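Local coordinates for hypothetical protein CG14615-PA (Drosophila melanogaster, PDB 1SQH), which is uncharacterised but may transfer acyl groups to glycine, as a possible N-acyltransferase built from acetyltransferase-like domains, at residues A[151-156]-A[291-296]; A[38-43]-A[230-235]; A[7-12]-A[69-74]; A[77-82]-A[103-108]. All coordinates share one frame; numbering follows the deposited sequence.

Interaction 1 (A[151-156]-A[291-296]); sequences QCFGMV and DLVNEW
Cys152 and Asn294 form a hydrogen-bonded pair between antiparallel strands: Cys152 N donates to Asn294 O at 2.8 Å, and Asn294 N to Cys152 O at 3.0 Å. The two segment axes approach to 4.6 Å at an angle of 152°, with Gln151–Glu295 and Phe153–Val293 as the flanking non-hydrogen-bonded pairs. Further along, Asp291 and Leu292 both face Gly154 in a classic beta bulge. On the face carrying Gln151 and Glu295, a bend at chi2 (-128°) turns the Gln151 amide across the sheet, bringing NE2 within 3.1 Å of Glu295 OE2. This hydrogen bond lies in the amide plane but meets the anti side of the carboxylate, whose plane is turned 55° from the amide. Glu295 OE1 makes a salt bridge with Lys136 of helix 129-141. Val293 CG2 runs alongside the Phe153 ring, 3.8 Å from CD1. On the Cys152 side of the sheet, SG approaches Trp296 obliquely, 3.6 Å from CE3. Losing the carboxylate to an alanine at Glu295 is likely to leave Lys136 without its mate and the Gln151 amide freer to turn. One carboxylate thus couples the strand pair to that helix, while the Cys152 side offers an uncharged sulfur–aromatic contact.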
# COMPACT_ATOMS: atom_id res chain seq x y z
N GLN A 151 9.70 -6.07 -9.08
CA GLN A 151 9.56 -6.95 -7.93
C GLN A 151 9.70 -6.21 -6.61
O GLN A 151 10.60 -5.40 -6.41
CB GLN A 151 10.60 -8.06 -8.01
CG GLN A 151 10.51 -8.88 -9.29
CD GLN A 151 10.43 -10.38 -9.03
OE1 GLN A 151 11.25 -10.95 -8.29
NE2 GLN A 151 9.44 -11.03 -9.63
N CYS A 152 8.78 -6.50 -5.69
CA CYS A 152 8.79 -5.87 -4.39
C CYS A 152 8.81 -6.92 -3.28
O CYS A 152 8.16 -7.97 -3.39
CB CYS A 152 7.57 -4.96 -4.24
SG CYS A 152 7.47 -3.70 -5.53
N PHE A 153 9.57 -6.66 -2.22
CA PHE A 153 9.62 -7.58 -1.10
C PHE A 153 8.63 -7.12 -0.04
O PHE A 153 8.58 -5.92 0.30
CB PHE A 153 11.01 -7.65 -0.45
CG PHE A 153 12.09 -8.22 -1.33
CD1 PHE A 153 11.78 -9.11 -2.37
CD2 PHE A 153 13.43 -7.90 -1.11
CE1 PHE A 153 12.79 -9.66 -3.17
CE2 PHE A 153 14.45 -8.44 -1.90
CZ PHE A 153 14.12 -9.32 -2.93
N GLY A 154 7.83 -8.05 0.46
CA GLY A 154 6.90 -7.74 1.53
C GLY A 154 7.61 -8.07 2.84
O GLY A 154 7.72 -9.25 3.20
N MSE A 155 8.11 -7.05 3.53
CA MSE A 155 8.83 -7.25 4.80
C MSE A 155 7.83 -7.24 5.96
O MSE A 155 6.94 -6.39 6.00
CB MSE A 155 9.89 -6.17 5.01
CG MSE A 155 11.31 -6.72 5.16
SE MSE A 155 11.88 -7.45 3.46
CE MSE A 155 11.08 -6.05 2.39
N VAL A 156 8.00 -8.17 6.90
CA VAL A 156 7.07 -8.31 8.04
C VAL A 156 7.71 -8.31 9.43
O VAL A 156 8.75 -8.93 9.66
CB VAL A 156 6.22 -9.61 7.90
CG1 VAL A 156 5.25 -9.75 9.07
CG2 VAL A 156 5.46 -9.59 6.59
N ASP A 291 9.01 -12.14 3.94
CA ASP A 291 8.25 -13.36 3.77
C ASP A 291 7.29 -13.37 2.60
O ASP A 291 6.42 -14.24 2.51
CB ASP A 291 7.54 -13.78 5.07
CG ASP A 291 6.62 -12.73 5.58
OD1 ASP A 291 5.98 -12.02 4.80
OD2 ASP A 291 6.48 -12.56 6.85
N LEU A 292 7.46 -12.41 1.68
CA LEU A 292 6.63 -12.35 0.47
C LEU A 292 7.31 -11.59 -0.66
O LEU A 292 8.06 -10.64 -0.44
CB LEU A 292 5.27 -11.70 0.75
CG LEU A 292 4.30 -11.76 -0.44
CD1 LEU A 292 3.91 -13.21 -0.67
CD2 LEU A 292 3.04 -10.89 -0.21
N VAL A 293 7.03 -12.01 -1.89
CA VAL A 293 7.56 -11.34 -3.08
C VAL A 293 6.37 -11.18 -4.01
O VAL A 293 5.72 -12.16 -4.38
CB VAL A 293 8.64 -12.16 -3.79
CG1 VAL A 293 9.07 -11.45 -5.07
CG2 VAL A 293 9.83 -12.37 -2.87
N ASN A 294 6.08 -9.94 -4.38
CA ASN A 294 4.97 -9.62 -5.26
C ASN A 294 5.44 -8.68 -6.34
O ASN A 294 6.52 -8.10 -6.24
CB ASN A 294 3.86 -8.93 -4.47
CG ASN A 294 2.81 -9.89 -3.93
OD1 ASN A 294 3.07 -11.09 -3.79
ND2 ASN A 294 1.63 -9.37 -3.61
N GLU A 295 4.64 -8.52 -7.38
CA GLU A 295 5.00 -7.60 -8.44
C GLU A 295 4.01 -6.45 -8.52
O GLU A 295 2.84 -6.59 -8.18
CB GLU A 295 5.09 -8.31 -9.80
CG GLU A 295 6.48 -8.86 -10.12
CD GLU A 295 6.56 -9.53 -11.49
OE1 GLU A 295 6.09 -8.94 -12.48
OE2 GLU A 295 7.11 -10.64 -11.58
N TRP A 296 4.52 -5.30 -8.94
CA TRP A 296 3.70 -4.12 -9.15
C TRP A 296 3.82 -3.99 -10.67
O TRP A 296 4.91 -3.76 -11.19
CB TRP A 296 4.30 -2.91 -8.45
CG TRP A 296 3.49 -2.44 -7.29
CD1 TRP A 296 2.72 -1.31 -7.23
CD2 TRP A 296 3.37 -3.07 -6.00
NE1 TRP A 296 2.13 -1.20 -5.99
CE2 TRP A 296 2.51 -2.27 -5.22
CE3 TRP A 296 3.90 -4.25 -5.44
CZ2 TRP A 296 2.18 -2.60 -3.89
CZ3 TRP A 296 3.56 -4.58 -4.12
CH2 TRP A 296 2.71 -3.75 -3.36

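Interaction 2 (A[38-43]-A[230-235]); sequences LLYNQR and DFSGLG
Asn41 of helix 34-51 meets Asp230 and Ser232 in a buried, largely polar contact between a helix and the turn of a beta hairpin. The turn joins the antiparallel neighbours 222-228 and 234-239. Strand 234-239 is followed by helix 248-263, consistent with the strand–helix unit at the centre of the acetyltransferase fold, and the helix packed here belongs to the other acetyltransferase-like sequence region of the chain. The contact therefore joins the two regions close to the middle of the molecule.

With its CG anti to the backbone N (chi1 -179°), the Asn41 side chain reaches straight out from the helix to the turn. Ser232 OG donates to Asn41 OD1 at 2.8 Å, lying in the carbonyl plane on a lone pair, with a C=O...donor angle of 117°. The same hydroxyl is also bonded to Lys44 NZ, so it is gripped from two partners on one helix. Tyr40 adds the edge of its ring, CE2 lying 3.6 Å from Ser232 OG, while its own hydroxyl is bonded to Glu264.

Apolar packing borders this polar patch. Leu38 CB touches Phe231 CE2 at 3.7 Å, and the Phe231 ring in turn meets Trp271 edge-to-face. Asn41 ND2 comes near Asp230 O, but at a poor angle for a direct bond, and a water makes the link instead. That water accepts from Asn41 ND2 at 2.7 Å and donates to Asp230 O at 2.7 Å and to Leu38 O at 3.1 Å.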
# COMPACT_ATOMS: atom_id res chain seq x y z
N LEU A 38 -4.45 -5.10 3.68
CA LEU A 38 -5.06 -4.19 2.74
C LEU A 38 -6.53 -3.98 3.12
O LEU A 38 -7.01 -2.84 3.20
CB LEU A 38 -4.94 -4.77 1.33
CG LEU A 38 -5.78 -4.32 0.13
CD1 LEU A 38 -6.21 -2.88 0.27
CD2 LEU A 38 -4.95 -4.52 -1.14
N LEU A 39 -7.24 -5.08 3.38
CA LEU A 39 -8.65 -5.03 3.76
C LEU A 39 -8.79 -4.33 5.10
O LEU A 39 -9.65 -3.46 5.29
CB LEU A 39 -9.23 -6.45 3.83
CG LEU A 39 -10.00 -6.99 2.61
CD1 LEU A 39 -9.32 -6.62 1.32
CD2 LEU A 39 -10.13 -8.51 2.73
N TYR A 40 -7.94 -4.72 6.04
CA TYR A 40 -7.94 -4.11 7.36
C TYR A 40 -7.72 -2.60 7.22
O TYR A 40 -8.45 -1.78 7.80
CB TYR A 40 -6.81 -4.71 8.20
CG TYR A 40 -6.51 -3.91 9.43
CD1 TYR A 40 -7.23 -4.09 10.60
CD2 TYR A 40 -5.52 -2.93 9.41
CE1 TYR A 40 -6.97 -3.32 11.74
CE2 TYR A 40 -5.25 -2.15 10.53
CZ TYR A 40 -5.98 -2.36 11.69
OH TYR A 40 -5.67 -1.61 12.82
N ASN A 41 -6.71 -2.22 6.45
CA ASN A 41 -6.40 -0.82 6.27
C ASN A 41 -7.55 -0.01 5.67
O ASN A 41 -7.92 1.05 6.20
CB ASN A 41 -5.16 -0.65 5.40
CG ASN A 41 -4.79 0.80 5.21
OD1 ASN A 41 -4.24 1.45 6.10
ND2 ASN A 41 -5.12 1.34 4.05
N GLN A 42 -8.11 -0.50 4.56
CA GLN A 42 -9.19 0.21 3.90
C GLN A 42 -10.37 0.45 4.83
O GLN A 42 -10.86 1.58 4.95
CB GLN A 42 -9.67 -0.54 2.67
CG GLN A 42 -10.68 0.27 1.84
CD GLN A 42 -10.12 1.64 1.46
OE1 GLN A 42 -9.16 1.73 0.69
NE2 GLN A 42 -10.70 2.70 2.01
N ARG A 43 -10.82 -0.60 5.51
CA ARG A 43 -11.94 -0.45 6.42
C ARG A 43 -11.59 0.51 7.57
O ARG A 43 -12.47 1.20 8.09
CB ARG A 43 -12.37 -1.81 6.96
CG ARG A 43 -13.00 -2.67 5.88
CD ARG A 43 -14.22 -1.98 5.26
NE ARG A 43 -15.39 -2.06 6.14
CZ ARG A 43 -16.41 -1.19 6.12
NH1 ARG A 43 -16.40 -0.17 5.26
NH2 ARG A 43 -17.43 -1.36 6.93
N ASP A 230 -0.67 2.28 2.79
CA ASP A 230 -1.99 1.73 2.54
C ASP A 230 -2.17 0.29 3.02
O ASP A 230 -3.15 -0.38 2.68
CB ASP A 230 -2.39 1.89 1.06
CG ASP A 230 -1.26 1.49 0.09
OD1 ASP A 230 -0.12 1.23 0.53
OD2 ASP A 230 -1.54 1.46 -1.13
N PHE A 231 -1.22 -0.18 3.82
CA PHE A 231 -1.27 -1.51 4.41
C PHE A 231 -1.08 -1.31 5.92
O PHE A 231 -0.83 -2.27 6.66
CB PHE A 231 -0.15 -2.42 3.87
CG PHE A 231 -0.40 -2.93 2.47
CD1 PHE A 231 -0.01 -2.18 1.36
CD2 PHE A 231 -1.04 -4.16 2.27
CE1 PHE A 231 -0.26 -2.64 0.06
CE2 PHE A 231 -1.29 -4.64 0.99
CZ PHE A 231 -0.90 -3.88 -0.13
N SER A 232 -1.20 -0.05 6.34
CA SER A 232 -1.06 0.35 7.74
C SER A 232 0.35 0.11 8.25
O SER A 232 0.60 0.16 9.46
CB SER A 232 -2.07 -0.37 8.63
OG SER A 232 -3.38 0.04 8.32
N GLY A 233 1.26 -0.16 7.32
CA GLY A 233 2.65 -0.40 7.65
C GLY A 233 3.50 0.82 7.31
O GLY A 233 3.00 1.94 7.28
N LEU A 234 4.77 0.59 7.02
CA LEU A 234 5.70 1.68 6.69
C LEU A 234 5.80 1.93 5.20
O LEU A 234 5.74 0.99 4.41
CB LEU A 234 7.10 1.38 7.22
CG LEU A 234 7.53 1.72 8.65
CD1 LEU A 234 6.44 1.38 9.64
CD2 LEU A 234 8.83 0.97 8.96
N GLY A 235 5.99 3.19 4.83
CA GLY A 235 6.14 3.52 3.42
C GLY A 235 6.77 4.89 3.14
O GLY A 235 6.88 5.73 4.03
O HOH W 1 -5.78 -0.27 2.04

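Interaction 3 (A[7-12]-A[69-74]); sequences GDILRP and YTHRRG
Arg72 N donates to Ile9 O at 2.7 Å in an almost straight bond (173°), and Arg11 N to Thr70 O at 2.8 Å. The return bond of the Arg11–Thr70 pair, Thr70 N to Arg11 O, is longer at 3.1 Å and more bent (147°). Asp8 OD2 accepts from Leu10 N in an Asx turn and is also bonded to Thr113, just ahead of the paired residues. Arg11 CB packs 3.6 Å from Arg72 NE, and the Arg11 chain then bends at chi3 (84°) so that its guanidinium runs alongside Thr70 and reaches Glu17, with which it forms a salt bridge. Ile9 CG1 sits over the centre of the His71 ring, 4.0 Å from the centroid, a CH-pi contact. The ring itself is fixed at both nitrogens: ND1 accepts from Arg73 N in the ring plane, and NE2 is bonded to Glu108 of helix 104-112. Farther along, Leu10 CB meets Tyr69 CB at 3.8 Å, and Pro12 lies against the Tyr69 ring. The arrangement is a short antiparallel edge strand, 10-12, closing one side of the large mixed sheet, beside a type I turn from His71 to Gly74.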
# COMPACT_ATOMS: atom_id res chain seq x y z
N GLY A 7 -25.27 -7.01 -15.19
CA GLY A 7 -24.15 -6.07 -15.48
C GLY A 7 -22.80 -6.77 -15.59
O GLY A 7 -22.73 -7.94 -15.96
N ASP A 8 -21.73 -6.05 -15.27
CA ASP A 8 -20.37 -6.58 -15.34
C ASP A 8 -20.22 -7.85 -14.51
O ASP A 8 -20.91 -8.03 -13.51
CB ASP A 8 -19.37 -5.53 -14.85
CG ASP A 8 -17.93 -5.88 -15.20
OD1 ASP A 8 -17.50 -5.57 -16.34
OD2 ASP A 8 -17.24 -6.48 -14.34
N ILE A 9 -19.31 -8.73 -14.90
CA ILE A 9 -19.09 -9.97 -14.16
C ILE A 9 -18.64 -9.67 -12.72
O ILE A 9 -18.69 -10.53 -11.84
CB ILE A 9 -18.05 -10.85 -14.87
CG1 ILE A 9 -17.97 -12.21 -14.19
CG2 ILE A 9 -16.71 -10.16 -14.88
CD1 ILE A 9 -17.10 -13.20 -14.94
N LEU A 10 -18.20 -8.43 -12.49
CA LEU A 10 -17.77 -8.01 -11.17
C LEU A 10 -18.94 -7.33 -10.46
O LEU A 10 -19.55 -6.42 -11.00
CB LEU A 10 -16.59 -7.04 -11.26
CG LEU A 10 -15.23 -7.59 -11.73
CD1 LEU A 10 -14.22 -6.47 -11.79
CD2 LEU A 10 -14.77 -8.69 -10.77
N ARG A 11 -19.25 -7.78 -9.25
CA ARG A 11 -20.34 -7.18 -8.49
C ARG A 11 -19.79 -6.48 -7.26
O ARG A 11 -19.07 -7.09 -6.46
CB ARG A 11 -21.36 -8.22 -8.02
CG ARG A 11 -22.53 -7.56 -7.32
CD ARG A 11 -23.39 -8.52 -6.52
NE ARG A 11 -22.88 -8.77 -5.17
CZ ARG A 11 -22.09 -9.79 -4.86
NH1 ARG A 11 -21.72 -10.65 -5.80
NH2 ARG A 11 -21.71 -9.97 -3.60
N PRO A 12 -20.15 -5.21 -7.07
CA PRO A 12 -19.67 -4.43 -5.92
C PRO A 12 -20.13 -4.99 -4.58
O PRO A 12 -21.32 -5.18 -4.35
CB PRO A 12 -20.24 -3.04 -6.20
CG PRO A 12 -21.54 -3.34 -6.90
CD PRO A 12 -21.13 -4.44 -7.86
N TYR A 69 -14.93 -5.87 -5.34
CA TYR A 69 -15.88 -6.61 -6.17
C TYR A 69 -15.63 -8.11 -6.10
O TYR A 69 -14.59 -8.55 -5.65
CB TYR A 69 -15.75 -6.21 -7.65
CG TYR A 69 -15.91 -4.74 -7.95
CD1 TYR A 69 -14.86 -3.85 -7.75
CD2 TYR A 69 -17.10 -4.25 -8.48
CE1 TYR A 69 -14.99 -2.49 -8.06
CE2 TYR A 69 -17.25 -2.90 -8.80
CZ TYR A 69 -16.19 -2.03 -8.59
OH TYR A 69 -16.32 -0.70 -8.92
N THR A 70 -16.61 -8.90 -6.55
CA THR A 70 -16.42 -10.34 -6.61
C THR A 70 -17.22 -10.84 -7.79
O THR A 70 -17.98 -10.08 -8.38
CB THR A 70 -16.91 -11.07 -5.35
OG1 THR A 70 -16.47 -12.43 -5.42
CG2 THR A 70 -18.43 -11.05 -5.24
N HIS A 71 -17.02 -12.11 -8.15
CA HIS A 71 -17.73 -12.71 -9.27
C HIS A 71 -19.24 -12.60 -9.00
O HIS A 71 -19.75 -13.17 -8.03
CB HIS A 71 -17.30 -14.17 -9.43
CG HIS A 71 -17.74 -14.80 -10.71
ND1 HIS A 71 -19.04 -14.76 -11.16
CD2 HIS A 71 -17.05 -15.53 -11.63
CE1 HIS A 71 -19.14 -15.43 -12.30
NE2 HIS A 71 -17.94 -15.91 -12.60
N ARG A 72 -19.94 -11.86 -9.85
CA ARG A 72 -21.38 -11.64 -9.72
C ARG A 72 -22.20 -12.93 -9.56
O ARG A 72 -23.29 -12.90 -8.98
CB ARG A 72 -21.89 -10.82 -10.91
CG ARG A 72 -23.39 -10.55 -10.94
CD ARG A 72 -23.69 -9.31 -11.77
NE ARG A 72 -23.46 -8.10 -10.99
CZ ARG A 72 -23.21 -6.90 -11.50
NH1 ARG A 72 -23.14 -6.74 -12.81
NH2 ARG A 72 -23.01 -5.86 -10.70
N ARG A 73 -21.68 -14.04 -10.06
CA ARG A 73 -22.37 -15.32 -9.95
C ARG A 73 -21.55 -16.32 -9.15
O ARG A 73 -21.61 -17.53 -9.41
CB ARG A 73 -22.64 -15.89 -11.35
CG ARG A 73 -23.37 -14.94 -12.28
CD ARG A 73 -23.83 -15.68 -13.53
NE ARG A 73 -22.72 -16.41 -14.15
CZ ARG A 73 -21.72 -15.83 -14.79
NH1 ARG A 73 -21.68 -14.50 -14.90
NH2 ARG A 73 -20.74 -16.56 -15.31
N GLY A 74 -20.80 -15.83 -8.18
CA GLY A 74 -20.00 -16.71 -7.34
C GLY A 74 -20.13 -16.31 -5.89
O GLY A 74 -20.74 -15.28 -5.58
O HOH W 2 -20.83 -13.32 -3.62

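Interaction 4 (A[77-82]-A[103-108]); sequences RTWGTY and AAELWE
Thr81 meets Glu105 where, in the acetyltransferase-like N-terminal region, the chain runs from the weakly bonded helix 76-79 into the hairpin of strands 82-87 and 91-96, against the first turn of helix 104-112. Gly80, with positive phi (63°), turns the chain just before Thr81.

The direct polar bond runs from Thr81 OG1 to Glu105 OE2 at 2.7 Å, on the anti side of the carboxylate and 27° out of its plane. The extended Glu105 chain, with CG anti to the backbone N (chi1 -180°), carries the carboxylate across to Thr81. Thr81 OG1 is also bonded to Ser97.

Packing is lighter. Thr81 CG2 lies 3.9 Å from Leu106 CA, and Trp79 turns its ring edge to the carboxylate, CD1 being 4.0 Å from Glu105 OE1.

With Glu105 replaced by an alanine, Thr81 OG1 is likely to lose this acceptor, one bridging water its main partner and another one of its three. Of these two waters, the first donates to Glu105 OE1 and is held weakly by Thr78 OG1. The second donates to Glu105 OE2 at 2.6 Å while accepting from Trp79 N at 2.9 Å and, at 3.3 Å, from Thr81 N.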
# COMPACT_ATOMS: atom_id res chain seq x y z
N ARG A 77 -17.11 -15.99 -0.43
CA ARG A 77 -16.67 -16.71 0.76
C ARG A 77 -15.95 -18.04 0.51
O ARG A 77 -15.04 -18.40 1.27
CB ARG A 77 -17.86 -16.98 1.68
CG ARG A 77 -18.46 -15.75 2.32
CD ARG A 77 -19.91 -16.03 2.75
NE ARG A 77 -20.85 -15.48 1.78
CZ ARG A 77 -21.44 -14.30 1.92
NH1 ARG A 77 -21.21 -13.55 2.99
NH2 ARG A 77 -22.25 -13.84 0.96
N THR A 78 -16.32 -18.77 -0.53
CA THR A 78 -15.69 -20.05 -0.77
C THR A 78 -14.21 -19.97 -1.13
O THR A 78 -13.41 -20.78 -0.65
CB THR A 78 -16.43 -20.85 -1.88
OG1 THR A 78 -15.90 -20.48 -3.16
CG2 THR A 78 -17.91 -20.54 -1.86
N TRP A 79 -13.83 -19.01 -1.96
CA TRP A 79 -12.42 -18.88 -2.38
C TRP A 79 -11.80 -17.52 -2.08
O TRP A 79 -10.65 -17.27 -2.45
CB TRP A 79 -12.28 -19.14 -3.89
CG TRP A 79 -12.88 -20.43 -4.38
CD1 TRP A 79 -13.81 -20.57 -5.38
CD2 TRP A 79 -12.56 -21.75 -3.94
NE1 TRP A 79 -14.08 -21.90 -5.58
CE2 TRP A 79 -13.32 -22.65 -4.72
CE3 TRP A 79 -11.69 -22.27 -2.97
CZ2 TRP A 79 -13.25 -24.04 -4.54
CZ3 TRP A 79 -11.62 -23.65 -2.79
CH2 TRP A 79 -12.40 -24.52 -3.58
N GLY A 80 -12.57 -16.65 -1.43
CA GLY A 80 -12.09 -15.31 -1.11
C GLY A 80 -11.79 -14.48 -2.34
O GLY A 80 -11.04 -13.51 -2.28
N THR A 81 -12.39 -14.86 -3.47
CA THR A 81 -12.17 -14.18 -4.74
C THR A 81 -12.61 -12.72 -4.72
O THR A 81 -13.79 -12.41 -4.48
CB THR A 81 -12.89 -14.93 -5.90
OG1 THR A 81 -12.43 -16.29 -5.94
CG2 THR A 81 -12.58 -14.29 -7.24
N TYR A 82 -11.67 -11.81 -4.96
CA TYR A 82 -12.02 -10.40 -4.96
C TYR A 82 -11.13 -9.59 -5.90
O TYR A 82 -10.05 -10.02 -6.31
CB TYR A 82 -11.91 -9.83 -3.54
CG TYR A 82 -10.55 -9.24 -3.22
CD1 TYR A 82 -10.31 -7.88 -3.36
CD2 TYR A 82 -9.51 -10.06 -2.80
CE1 TYR A 82 -9.06 -7.34 -3.09
CE2 TYR A 82 -8.24 -9.52 -2.52
CZ TYR A 82 -8.03 -8.16 -2.67
OH TYR A 82 -6.78 -7.64 -2.39
N ALA A 103 -7.24 -21.09 -10.28
CA ALA A 103 -8.14 -20.04 -9.82
C ALA A 103 -9.04 -19.57 -10.97
O ALA A 103 -9.04 -18.39 -11.34
CB ALA A 103 -7.33 -18.87 -9.28
N ALA A 104 -9.80 -20.51 -11.53
CA ALA A 104 -10.70 -20.22 -12.64
C ALA A 104 -11.63 -19.02 -12.37
O ALA A 104 -11.70 -18.07 -13.17
CB ALA A 104 -11.54 -21.46 -12.95
N GLU A 105 -12.32 -19.07 -11.23
CA GLU A 105 -13.24 -18.01 -10.85
C GLU A 105 -12.62 -16.62 -10.96
O GLU A 105 -13.24 -15.70 -11.48
CB GLU A 105 -13.73 -18.24 -9.42
CG GLU A 105 -14.70 -17.19 -8.92
CD GLU A 105 -15.35 -17.60 -7.61
OE1 GLU A 105 -16.26 -18.46 -7.66
OE2 GLU A 105 -14.96 -17.07 -6.55
N LEU A 106 -11.39 -16.48 -10.48
CA LEU A 106 -10.70 -15.20 -10.53
C LEU A 106 -10.46 -14.74 -11.96
O LEU A 106 -10.85 -13.63 -12.33
CB LEU A 106 -9.35 -15.30 -9.80
CG LEU A 106 -8.39 -14.11 -9.98
CD1 LEU A 106 -8.99 -12.85 -9.39
CD2 LEU A 106 -7.05 -14.43 -9.32
N TRP A 107 -9.83 -15.58 -12.77
CA TRP A 107 -9.53 -15.22 -14.15
C TRP A 107 -10.79 -15.01 -14.97
O TRP A 107 -10.78 -14.27 -15.96
CB TRP A 107 -8.64 -16.27 -14.79
CG TRP A 107 -7.26 -16.22 -14.22
CD1 TRP A 107 -6.66 -17.16 -13.43
CD2 TRP A 107 -6.32 -15.15 -14.36
NE1 TRP A 107 -5.41 -16.73 -13.06
CE2 TRP A 107 -5.18 -15.50 -13.61
CE3 TRP A 107 -6.35 -13.92 -15.04
CZ2 TRP A 107 -4.05 -14.66 -13.53
CZ3 TRP A 107 -5.23 -13.08 -14.95
CH2 TRP A 107 -4.10 -13.46 -14.20
N GLU A 108 -11.88 -15.65 -14.56
CA GLU A 108 -13.13 -15.46 -15.27
C GLU A 108 -13.47 -13.98 -15.04
O GLU A 108 -13.88 -13.27 -15.96
CB GLU A 108 -14.21 -16.36 -14.66
CG GLU A 108 -15.45 -16.52 -15.50
CD GLU A 108 -16.28 -17.69 -15.03
OE1 GLU A 108 -15.75 -18.82 -14.99
OE2 GLU A 108 -17.47 -17.49 -14.70
O HOH W 3 -17.51 -18.71 -5.54
O HOH W 4 -14.69 -17.14 -3.99

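Interactions 1 and 3 are strand pairings within the same large mixed sheet, the former between inner strands and the latter at its outer edge, their centres about 28 Å apart; both are partly buried, with exposed residues in each. Interactions 2 and 4 are buried and instead join helices to turns, through side-chain and water-mediated bonds rather than regular backbone pairing. Interaction 2 lies nearest the centre of the chain, whereas interactions 3 and 4 lie far from it and abut each other, Thr70 OG1 being 2.8 Å from Thr81 O. Interaction 2 reaches interaction 4 through packing of Leu38 on Tyr82. Sulfur–aromatic contact distinguishes interaction 1, the Ile9–His71 CH-pi contact interaction 3.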